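Local structure of exocyst complex component EXO70 (Saccharomyces cerevisiae, 2B1E) at residues W125-F130 against D200-Y205; F371-I376 against H442-R447; R461-N466 against E495-L500. The protein acts in the secretory pathway as a subunit of the exocyst, which tethers secretory vesicles to sites of exocytosis, and plays a role in assembly of that complex. One frame throughout, in Å; residues are numbered along the deposited sequence.

Contact 1 (W125-F130 against D200-Y205)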
loop_
_atom_site.group_PDB
_atom_site.type_symbol
_atom_site.label_atom_id
_atom_site.label_comp_id
_atom_site.label_asym_id
_atom_site.label_seq_id
_atom_site.Cartn_x
_atom_site.Cartn_y
_atom_site.Cartn_z
ATOM N N TRP A 125 -41.774 -21.717 -0.543
ATOM C CA TRP A 125 -42.780 -22.763 -0.537
ATOM C C TRP A 125 -42.376 -23.915 -1.448
ATOM O O TRP A 125 -42.612 -25.071 -1.124
ATOM C CB TRP A 125 -44.141 -22.210 -0.984
ATOM C CG TRP A 125 -45.280 -23.186 -0.814
ATOM C CD1 TRP A 125 -45.774 -24.052 -1.750
ATOM C CD2 TRP A 125 -46.051 -23.402 0.373
ATOM N NE1 TRP A 125 -46.802 -24.793 -1.218
ATOM C CE2 TRP A 125 -46.994 -24.415 0.084
ATOM C CE3 TRP A 125 -46.033 -22.840 1.656
ATOM C CZ2 TRP A 125 -47.916 -24.881 1.033
ATOM C CZ3 TRP A 125 -46.953 -23.305 2.606
ATOM C CH2 TRP A 125 -47.878 -24.317 2.284
ATOM N N ILE A 126 -41.773 -23.592 -2.587
ATOM C CA ILE A 126 -41.369 -24.611 -3.538
ATOM C C ILE A 126 -40.138 -25.363 -3.036
ATOM O O ILE A 126 -40.044 -26.583 -3.197
ATOM C CB ILE A 126 -41.151 -23.988 -4.945
ATOM C CG1 ILE A 126 -42.503 -23.520 -5.501
ATOM C CG2 ILE A 126 -40.538 -25.026 -5.913
ATOM C CD1 ILE A 126 -42.402 -22.715 -6.794
ATOM N N LEU A 127 -39.207 -24.649 -2.411
ATOM C CA LEU A 127 -38.025 -25.294 -1.845
ATOM C C LEU A 127 -38.470 -26.292 -0.791
ATOM O O LEU A 127 -37.986 -27.424 -0.748
ATOM C CB LEU A 127 -37.103 -24.266 -1.192
ATOM C CG LEU A 127 -36.246 -23.493 -2.186
ATOM C CD1 LEU A 127 -35.713 -22.247 -1.516
ATOM C CD2 LEU A 127 -35.116 -24.390 -2.708
ATOM N N ASP A 128 -39.387 -25.858 0.072
ATOM C CA ASP A 128 -39.904 -26.729 1.119
ATOM C C ASP A 128 -40.640 -27.916 0.521
ATOM O O ASP A 128 -40.525 -29.043 1.005
ATOM C CB ASP A 128 -40.839 -25.963 2.055
ATOM C CG ASP A 128 -40.081 -25.117 3.072
ATOM O OD1 ASP A 128 -39.085 -25.614 3.648
ATOM O OD2 ASP A 128 -40.489 -23.965 3.309
ATOM N N TYR A 129 -41.406 -27.670 -0.532
ATOM C CA TYR A 129 -42.113 -28.768 -1.178
ATOM C C TYR A 129 -41.107 -29.846 -1.622
ATOM O O TYR A 129 -41.259 -31.032 -1.314
ATOM C CB TYR A 129 -42.867 -28.274 -2.419
ATOM C CG TYR A 129 -43.524 -29.414 -3.180
ATOM C CD1 TYR A 129 -44.797 -29.877 -2.832
ATOM C CD2 TYR A 129 -42.835 -30.081 -4.202
ATOM C CE1 TYR A 129 -45.365 -30.981 -3.482
ATOM C CE2 TYR A 129 -43.388 -31.170 -4.845
ATOM C CZ TYR A 129 -44.648 -31.616 -4.484
ATOM O OH TYR A 129 -45.169 -32.706 -5.132
ATOM N N PHE A 130 -40.078 -29.442 -2.356
ATOM C CA PHE A 130 -39.118 -30.425 -2.845
ATOM C C PHE A 130 -38.197 -31.010 -1.782
ATOM O O PHE A 130 -37.743 -32.154 -1.913
ATOM C CB PHE A 130 -38.331 -29.855 -4.020
ATOM C CG PHE A 130 -39.119 -29.831 -5.303
ATOM C CD1 PHE A 130 -39.526 -31.027 -5.904
ATOM C CD2 PHE A 130 -39.483 -28.625 -5.892
ATOM C CE1 PHE A 130 -40.289 -31.018 -7.076
ATOM C CE2 PHE A 130 -40.240 -28.607 -7.056
ATOM C CZ PHE A 130 -40.645 -29.805 -7.650
ATOM N N ASP A 200 -33.362 -15.133 3.672
ATOM C CA ASP A 200 -34.790 -14.919 3.450
ATOM C C ASP A 200 -35.506 -16.193 3.006
ATOM O O ASP A 200 -36.657 -16.429 3.369
ATOM C CB ASP A 200 -35.035 -13.841 2.373
ATOM C CG ASP A 200 -34.981 -12.417 2.922
ATOM O OD1 ASP A 200 -34.999 -12.225 4.158
ATOM O OD2 ASP A 200 -34.939 -11.478 2.096
ATOM N N LEU A 201 -34.818 -17.016 2.231
ATOM C CA LEU A 201 -35.417 -18.228 1.678
ATOM C C LEU A 201 -35.568 -19.448 2.580
ATOM O O LEU A 201 -36.474 -20.252 2.375
ATOM C CB LEU A 201 -34.650 -18.640 0.420
ATOM C CG LEU A 201 -34.754 -17.706 -0.796
ATOM C CD1 LEU A 201 -33.921 -18.259 -1.939
ATOM C CD2 LEU A 201 -36.222 -17.582 -1.228
ATOM N N TYR A 202 -34.695 -19.589 3.569
ATOM C CA TYR A 202 -34.749 -20.758 4.453
ATOM C C TYR A 202 -35.069 -20.387 5.885
ATOM O O TYR A 202 -35.146 -19.209 6.226
ATOM C CB TYR A 202 -33.400 -21.480 4.434
ATOM C CG TYR A 202 -33.066 -22.115 3.112
ATOM C CD1 TYR A 202 -33.529 -23.385 2.797
ATOM C CD2 TYR A 202 -32.285 -21.446 2.176
ATOM C CE1 TYR A 202 -33.221 -23.976 1.581
ATOM C CE2 TYR A 202 -31.971 -22.030 0.958
ATOM C CZ TYR A 202 -32.444 -23.293 0.667
ATOM O OH TYR A 202 -32.142 -23.877 -0.538
ATOM N N SER A 203 -35.254 -21.408 6.717
ATOM C CA SER A 203 -35.516 -21.190 8.129
ATOM C C SER A 203 -34.196 -20.688 8.699
ATOM O O SER A 203 -33.138 -20.902 8.107
ATOM C CB SER A 203 -35.952 -22.494 8.810
ATOM O OG SER A 203 -37.219 -22.907 8.319
ATOM N N GLN A 204 -34.260 -20.020 9.843
ATOM C CA GLN A 204 -33.079 -19.437 10.477
ATOM C C GLN A 204 -31.853 -20.334 10.683
ATOM O O GLN A 204 -30.720 -19.896 10.473
ATOM C CB GLN A 204 -33.494 -18.808 11.816
ATOM C CG GLN A 204 -32.362 -18.160 12.607
ATOM C CD GLN A 204 -32.876 -17.273 13.738
ATOM O OE1 GLN A 204 -32.097 -16.763 14.548
ATOM N NE2 GLN A 204 -34.191 -17.080 13.791
ATOM N N TYR A 205 -32.060 -21.584 11.079
ATOM C CA TYR A 205 -30.925 -22.468 11.329
ATOM C C TYR A 205 -30.780 -23.617 10.360
ATOM O O TYR A 205 -30.115 -24.603 10.665
ATOM C CB TYR A 205 -31.002 -23.010 12.757
ATOM C CG TYR A 205 -31.038 -21.917 13.793
ATOM C CD1 TYR A 205 -29.865 -21.288 14.222
ATOM C CD2 TYR A 205 -32.249 -21.478 14.319
ATOM C CE1 TYR A 205 -29.905 -20.247 15.153
ATOM C CE2 TYR A 205 -32.302 -20.442 15.245
ATOM C CZ TYR A 205 -31.131 -19.830 15.657
ATOM O OH TYR A 205 -31.205 -18.794 16.562
HETATM O O HOH W 1 -37.626 -22.732 3.023
#

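Contact 2 (F371-I376 against H442-R447)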
loop_
_atom_site.group_PDB
_atom_site.type_symbol
_atom_site.label_atom_id
_atom_site.label_comp_id
_atom_site.label_asym_id
_atom_site.label_seq_id
_atom_site.Cartn_x
_atom_site.Cartn_y
_atom_site.Cartn_z
ATOM N N PHE A 371 11.134 4.570 7.124
ATOM C CA PHE A 371 11.377 4.247 5.721
ATOM C C PHE A 371 11.751 5.482 4.908
ATOM O O PHE A 371 12.699 5.457 4.129
ATOM C CB PHE A 371 10.135 3.608 5.088
ATOM C CG PHE A 371 10.231 3.464 3.596
ATOM C CD1 PHE A 371 11.122 2.560 3.027
ATOM C CD2 PHE A 371 9.470 4.272 2.759
ATOM C CE1 PHE A 371 11.257 2.464 1.646
ATOM C CE2 PHE A 371 9.599 4.185 1.371
ATOM C CZ PHE A 371 10.496 3.279 0.814
ATOM N N ILE A 372 10.990 6.559 5.074
ATOM C CA ILE A 372 11.269 7.776 4.330
ATOM C C ILE A 372 12.635 8.318 4.734
ATOM O O ILE A 372 13.435 8.696 3.880
ATOM C CB ILE A 372 10.200 8.855 4.593
ATOM C CG1 ILE A 372 8.801 8.260 4.383
ATOM C CG2 ILE A 372 10.420 10.045 3.674
ATOM C CD1 ILE A 372 8.626 7.523 3.071
ATOM N N SER A 373 12.890 8.344 6.040
ATOM C CA SER A 373 14.157 8.830 6.573
ATOM C C SER A 373 15.300 7.939 6.090
ATOM O O SER A 373 16.385 8.428 5.779
ATOM C CB SER A 373 14.117 8.856 8.108
ATOM O OG SER A 373 13.280 9.902 8.592
ATOM N N ASP A 374 15.053 6.635 6.024
ATOM C CA ASP A 374 16.075 5.701 5.558
ATOM C C ASP A 374 16.394 5.974 4.090
ATOM O O ASP A 374 17.551 5.891 3.674
ATOM C CB ASP A 374 15.606 4.254 5.725
ATOM C CG ASP A 374 15.765 3.751 7.147
ATOM O OD1 ASP A 374 16.308 4.496 7.990
ATOM O OD2 ASP A 374 15.352 2.603 7.420
ATOM N N CYS A 375 15.365 6.310 3.316
ATOM C CA CYS A 375 15.532 6.613 1.899
ATOM C C CYS A 375 16.405 7.849 1.693
ATOM O O CYS A 375 17.292 7.860 0.833
ATOM C CB CYS A 375 14.167 6.839 1.234
ATOM S SG CYS A 375 13.249 5.320 0.818
ATOM N N ILE A 376 16.147 8.896 2.473
ATOM C CA ILE A 376 16.918 10.125 2.359
ATOM C C ILE A 376 18.349 9.891 2.837
ATOM O O ILE A 376 19.288 10.442 2.269
ATOM C CB ILE A 376 16.244 11.269 3.144
ATOM C CG1 ILE A 376 14.873 11.555 2.521
ATOM C CG2 ILE A 376 17.097 12.529 3.091
ATOM C CD1 ILE A 376 13.988 12.456 3.364
ATOM N N HIS A 442 11.904 14.666 10.801
ATOM C CA HIS A 442 12.533 15.969 10.635
ATOM C C HIS A 442 13.825 16.084 11.431
ATOM O O HIS A 442 14.803 16.645 10.952
ATOM C CB HIS A 442 11.567 17.072 11.046
ATOM C CG HIS A 442 10.473 17.304 10.055
ATOM N ND1 HIS A 442 10.712 17.792 8.790
ATOM C CD2 HIS A 442 9.136 17.111 10.139
ATOM C CE1 HIS A 442 9.568 17.894 8.137
ATOM N NE2 HIS A 442 8.596 17.486 8.933
ATOM N N SER A 443 13.835 15.546 12.644
ATOM C CA SER A 443 15.035 15.611 13.464
ATOM C C SER A 443 16.166 14.810 12.818
ATOM O O SER A 443 17.337 15.176 12.933
ATOM C CB SER A 443 14.753 15.087 14.873
ATOM O OG SER A 443 14.521 13.692 14.863
ATOM N N ARG A 444 15.827 13.719 12.137
ATOM C CA ARG A 444 16.854 12.920 11.470
ATOM C C ARG A 444 17.400 13.711 10.290
ATOM O O ARG A 444 18.607 13.708 10.036
ATOM C CB ARG A 444 16.288 11.589 10.979
ATOM C CG ARG A 444 16.079 10.564 12.084
ATOM C CD ARG A 444 15.560 9.237 11.541
ATOM N NE ARG A 444 16.504 8.617 10.614
ATOM C CZ ARG A 444 16.344 7.409 10.079
ATOM N NH1 ARG A 444 15.272 6.680 10.378
ATOM N NH2 ARG A 444 17.255 6.926 9.244
ATOM N N LEU A 445 16.507 14.390 9.573
ATOM C CA LEU A 445 16.907 15.199 8.430
ATOM C C LEU A 445 17.799 16.351 8.897
ATOM O O LEU A 445 18.720 16.763 8.185
ATOM C CB LEU A 445 15.677 15.758 7.715
ATOM C CG LEU A 445 15.948 16.633 6.491
ATOM C CD1 LEU A 445 16.751 15.865 5.440
ATOM C CD2 LEU A 445 14.622 17.091 5.916
ATOM N N GLU A 446 17.523 16.882 10.085
ATOM C CA GLU A 446 18.357 17.962 10.602
ATOM C C GLU A 446 19.720 17.378 10.938
ATOM O O GLU A 446 20.750 18.006 10.693
ATOM C CB GLU A 446 17.731 18.610 11.840
ATOM C CG GLU A 446 16.535 19.502 11.522
ATOM C CD GLU A 446 16.876 20.632 10.558
ATOM O OE1 GLU A 446 17.745 21.473 10.886
ATOM O OE2 GLU A 446 16.277 20.683 9.467
ATOM N N ARG A 447 19.728 16.166 11.484
ATOM C CA ARG A 447 20.990 15.529 11.817
ATOM C C ARG A 447 21.790 15.290 10.542
ATOM O O ARG A 447 23.008 15.440 10.535
ATOM C CB ARG A 447 20.763 14.208 12.563
ATOM C CG ARG A 447 20.476 14.384 14.052
ATOM C CD ARG A 447 20.774 13.108 14.836
ATOM N NE ARG A 447 19.726 12.097 14.712
ATOM C CZ ARG A 447 18.518 12.201 15.261
ATOM N NH1 ARG A 447 18.197 13.274 15.972
ATOM N NH2 ARG A 447 17.633 11.222 15.116
#

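Contact 3 (R461-N466 against E495-L500)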
loop_
_atom_site.group_PDB
_atom_site.type_symbol
_atom_site.label_atom_id
_atom_site.label_comp_id
_atom_site.label_asym_id
_atom_site.label_seq_id
_atom_site.Cartn_x
_atom_site.Cartn_y
_atom_site.Cartn_z
ATOM N N ARG A 461 38.268 24.105 10.846
ATOM C CA ARG A 461 38.686 23.598 12.155
ATOM C C ARG A 461 40.177 23.261 12.102
ATOM O O ARG A 461 40.912 23.507 13.070
ATOM C CB ARG A 461 37.876 22.356 12.556
ATOM C CG ARG A 461 36.401 22.631 12.841
ATOM C CD ARG A 461 35.701 21.414 13.466
ATOM N NE ARG A 461 35.354 20.378 12.494
ATOM C CZ ARG A 461 34.139 20.216 11.972
ATOM N NH1 ARG A 461 33.146 21.021 12.324
ATOM N NH2 ARG A 461 33.913 19.244 11.104
ATOM N N ASP A 462 40.630 22.706 10.976
ATOM C CA ASP A 462 42.053 22.368 10.817
ATOM C C ASP A 462 42.906 23.635 10.911
ATOM O O ASP A 462 43.955 23.656 11.556
ATOM C CB ASP A 462 42.297 21.694 9.465
ATOM C CG ASP A 462 41.625 20.333 9.361
ATOM O OD1 ASP A 462 41.048 19.872 10.369
ATOM O OD2 ASP A 462 41.681 19.725 8.275
ATOM N N LEU A 463 42.449 24.692 10.256
ATOM C CA LEU A 463 43.146 25.977 10.269
ATOM C C LEU A 463 43.345 26.495 11.696
ATOM O O LEU A 463 44.460 26.864 12.093
ATOM C CB LEU A 463 42.343 27.010 9.475
ATOM C CG LEU A 463 42.894 28.439 9.432
ATOM C CD1 LEU A 463 44.233 28.440 8.736
ATOM C CD2 LEU A 463 41.942 29.347 8.692
ATOM N N THR A 464 42.256 26.547 12.460
ATOM C CA THR A 464 42.340 27.042 13.828
ATOM C C THR A 464 43.117 26.095 14.739
ATOM O O THR A 464 43.785 26.543 15.672
ATOM C CB THR A 464 40.932 27.319 14.416
ATOM O OG1 THR A 464 40.135 26.131 14.353
ATOM C CG2 THR A 464 40.240 28.426 13.618
ATOM N N ALA A 465 43.034 24.792 14.472
ATOM C CA ALA A 465 43.772 23.822 15.279
ATOM C C ALA A 465 45.271 24.025 15.042
ATOM O O ALA A 465 46.074 23.997 15.985
ATOM C CB ALA A 465 43.367 22.386 14.906
ATOM N N ASN A 466 45.648 24.245 13.787
ATOM C CA ASN A 466 47.055 24.454 13.459
ATOM C C ASN A 466 47.594 25.687 14.172
ATOM O O ASN A 466 48.697 25.663 14.716
ATOM C CB ASN A 466 47.252 24.621 11.950
ATOM C CG ASN A 466 46.993 23.342 11.181
ATOM O OD1 ASN A 466 47.149 22.236 11.711
ATOM N ND2 ASN A 466 46.608 23.482 9.917
ATOM N N GLU A 495 48.407 32.408 5.088
ATOM C CA GLU A 495 48.357 31.542 3.912
ATOM C C GLU A 495 47.219 30.534 4.023
ATOM O O GLU A 495 46.530 30.258 3.044
ATOM C CB GLU A 495 49.687 30.807 3.723
ATOM C CG GLU A 495 50.827 31.692 3.222
ATOM C CD GLU A 495 52.172 30.965 3.183
ATOM O OE1 GLU A 495 52.258 29.892 2.538
ATOM O OE2 GLU A 495 53.146 31.469 3.790
ATOM N N GLY A 496 47.013 29.992 5.217
ATOM C CA GLY A 496 45.947 29.031 5.407
ATOM C C GLY A 496 44.591 29.696 5.318
ATOM O O GLY A 496 43.664 29.150 4.716
ATOM N N PHE A 497 44.481 30.879 5.921
ATOM C CA PHE A 497 43.245 31.664 5.923
ATOM C C PHE A 497 42.850 32.045 4.489
ATOM O O PHE A 497 41.732 31.783 4.041
ATOM C CB PHE A 497 43.442 32.952 6.740
ATOM C CG PHE A 497 42.239 33.865 6.739
ATOM C CD1 PHE A 497 41.089 33.532 7.461
ATOM C CD2 PHE A 497 42.242 35.042 5.989
ATOM C CE1 PHE A 497 39.956 34.353 7.434
ATOM C CE2 PHE A 497 41.112 35.873 5.953
ATOM C CZ PHE A 497 39.968 35.524 6.678
ATOM N N GLU A 498 43.780 32.684 3.787
ATOM C CA GLU A 498 43.551 33.124 2.414
ATOM C C GLU A 498 43.222 31.970 1.471
ATOM O O GLU A 498 42.370 32.098 0.591
ATOM C CB GLU A 498 44.777 33.904 1.916
ATOM C CG GLU A 498 44.798 35.353 2.407
ATOM C CD GLU A 498 46.194 35.912 2.550
ATOM O OE1 GLU A 498 47.113 35.399 1.879
ATOM O OE2 GLU A 498 46.376 36.876 3.326
ATOM N N ASP A 499 43.892 30.840 1.654
ATOM C CA ASP A 499 43.633 29.678 0.810
ATOM C C ASP A 499 42.194 29.197 1.027
ATOM O O ASP A 499 41.501 28.846 0.071
ATOM C CB ASP A 499 44.613 28.550 1.146
ATOM C CG ASP A 499 44.533 27.392 0.166
ATOM O OD1 ASP A 499 43.895 26.365 0.486
ATOM O OD2 ASP A 499 45.115 27.513 -0.930
ATOM N N LEU A 500 41.752 29.187 2.287
ATOM C CA LEU A 500 40.399 28.749 2.617
ATOM C C LEU A 500 39.365 29.762 2.152
ATOM O O LEU A 500 38.305 29.384 1.661
ATOM C CB LEU A 500 40.252 28.513 4.133
ATOM C CG LEU A 500 40.016 27.081 4.623
ATOM C CD1 LEU A 500 39.938 27.050 6.149
ATOM C CD2 LEU A 500 38.724 26.529 4.022
#

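Contact 1 (W125-F130 against D200-Y205)
L127 reaches out from helix 117-132 and meets the phenol end of Y202, the two side chains crossing at about a right angle. Both methyls of the leucine share in the touch. L127 CD2 lies 3.7 Å from Y202 OH, while L127 CD1 comes within 4.1 Å of Y202 CZ, approaching the ring obliquely. In Y202, CG sits beside the backbone N and anti to the carbonyl carbon (chi1 -67°), which lets the ring run back toward the leucine although its CB leaves the backbone in another direction. L127 CD1 has a second neighbour, L201 CB, at 4.2 Å. One leucine therefore spans the last helical residue of helix 180-201 and the tyrosine with which the chain leaves helical geometry. Helix 136-155 closes in alongside, with I139 against L127 and L143 against both L201 and Y202, and F90 of helix 66-94 also touches L127.

Beside this apolar patch runs a thin polar link. A water donates to the carbonyl oxygen of L201 over 2.8 Å, O to O, and gives a weak second bond to OD2 of D128. The hydroxyl of S124, one turn of helix before D128, is hydrogen-bonded to the same L201 oxygen. With no direct hydrogen bond between 125-130 and 200-205, the chemistry implies an interface carried by van der Waals contact, while the carbonyl at the helix end finds its donors in a water and a serine supplied from the side of helix 117-132.

Contact 2 (F371-I376 against H442-R447)
In the helical rod of Exo70, helices 364-391 and 440-473 run side by side in nearly the same direction (14° between the local axes, 10.0 Å apart), and a buried salt bridge between D374 and R444 joins them. R444 reaches across and bends at chi3 (62°), which lays its guanidinium over S373. The CB of S373 sits above the centre of one guanidinium face, 3.3 Å from R444 CZ. D374 OD1 comes in at the edge instead, close to the guanidinium plane, and takes a fairly straight hydrogen bond from R444 NH2 at 2.9 Å. The bond from R444 NH1 to D374 OD1 is weak, at 3.4 Å. Since the carboxylate and guanidinium planes are 66° apart, this is no flat two-oxygen pairing. Toward R444 it is OD1 that is used, while OD2 takes R339 and the indole N-H of W342. R444 has further partners too: NH2 forms a salt bridge with D377, about one turn on from D374, and NE is hydrogen-bonded to T353. The charges of D374 and R444, both buried, are thus matched within a small network, which would probably favour the ionised forms. A leucine in place of R444 would probably leave D374 and D377 each short of a positive mate and uncover the CB of S373. To one side the contact turns apolar, where I376 CG2 meets L445 CD1 at 4.1 Å. Helix 410-429 packs against both partners, L421 and V424 touching I376 and V428 touching H442, an arrangement of the multi-helix bundles that build the Exo70 rod.

Contact 3 (R461-N466 against E495-L500)
The phenyl ring of F497 meets L463 at its edge, with the leucine CD2 lying near the ring plane, and segment 461-466 sets nothing over either face. The F497 side chain also touches L555, V558 and L559 of helix 552-563. L463 packs against the root of the phenylalanine: L463 CD2 is 3.8 Å from F497 CA, and L463 CD1 is 3.7 Å from F497 N. L463 CD1 also rests on bare backbone, 3.7 Å from G496 C. L463 points its methyls into helix 483-504 because chi1 is 177°, with CG opposite the backbone N. G496 has no side chain to stand in the way: a CB built there would lie about 2.7 Å from L463 CD1 as placed, probably too close. The two backbones draw close there, L463 CA and G496 CA being 6.4 Å apart.

Helices 440-473 and 483-504 follow one another in the chain and run antiparallel, 172° between the local axes, as the two arms of a helical hairpin in the C-terminal part of the Exo70 rod. One turn beyond G496, L500 slides past L463 in the opposite direction, so that L500 CD1 approaches L463 CD2 to 4.0 Å; L500 touches D459 and W460 as well. On another side of helix 440-473, the hydroxyl of T464 donates to R461 O over 3.0 Å from T464 OG1, coming from above the carbonyl plane on the same face as the helical A465 N. The side chain of T464 meets L525 and M529 of helix 512-537.

In the fold
From the N terminus, contact 1 comes first, closing a loop of about 70 residues and setting helix 117-132 against the end of helix 180-201. The chain then runs on along the rod to contact 2, which closes a loop of similar length by bringing helix 364-391 beside the start of helix 440-473. That long helix continues to contact 3, where a shorter loop brings back helix 483-504. All three loops follow in series; none nests or crosses. Contacts 2 and 3, centres about 32 Å apart, are strung on helix 440-473, whereas the centres of contacts 1 and 3 lie about 95 Å apart, on opposite sides of the chain's centre.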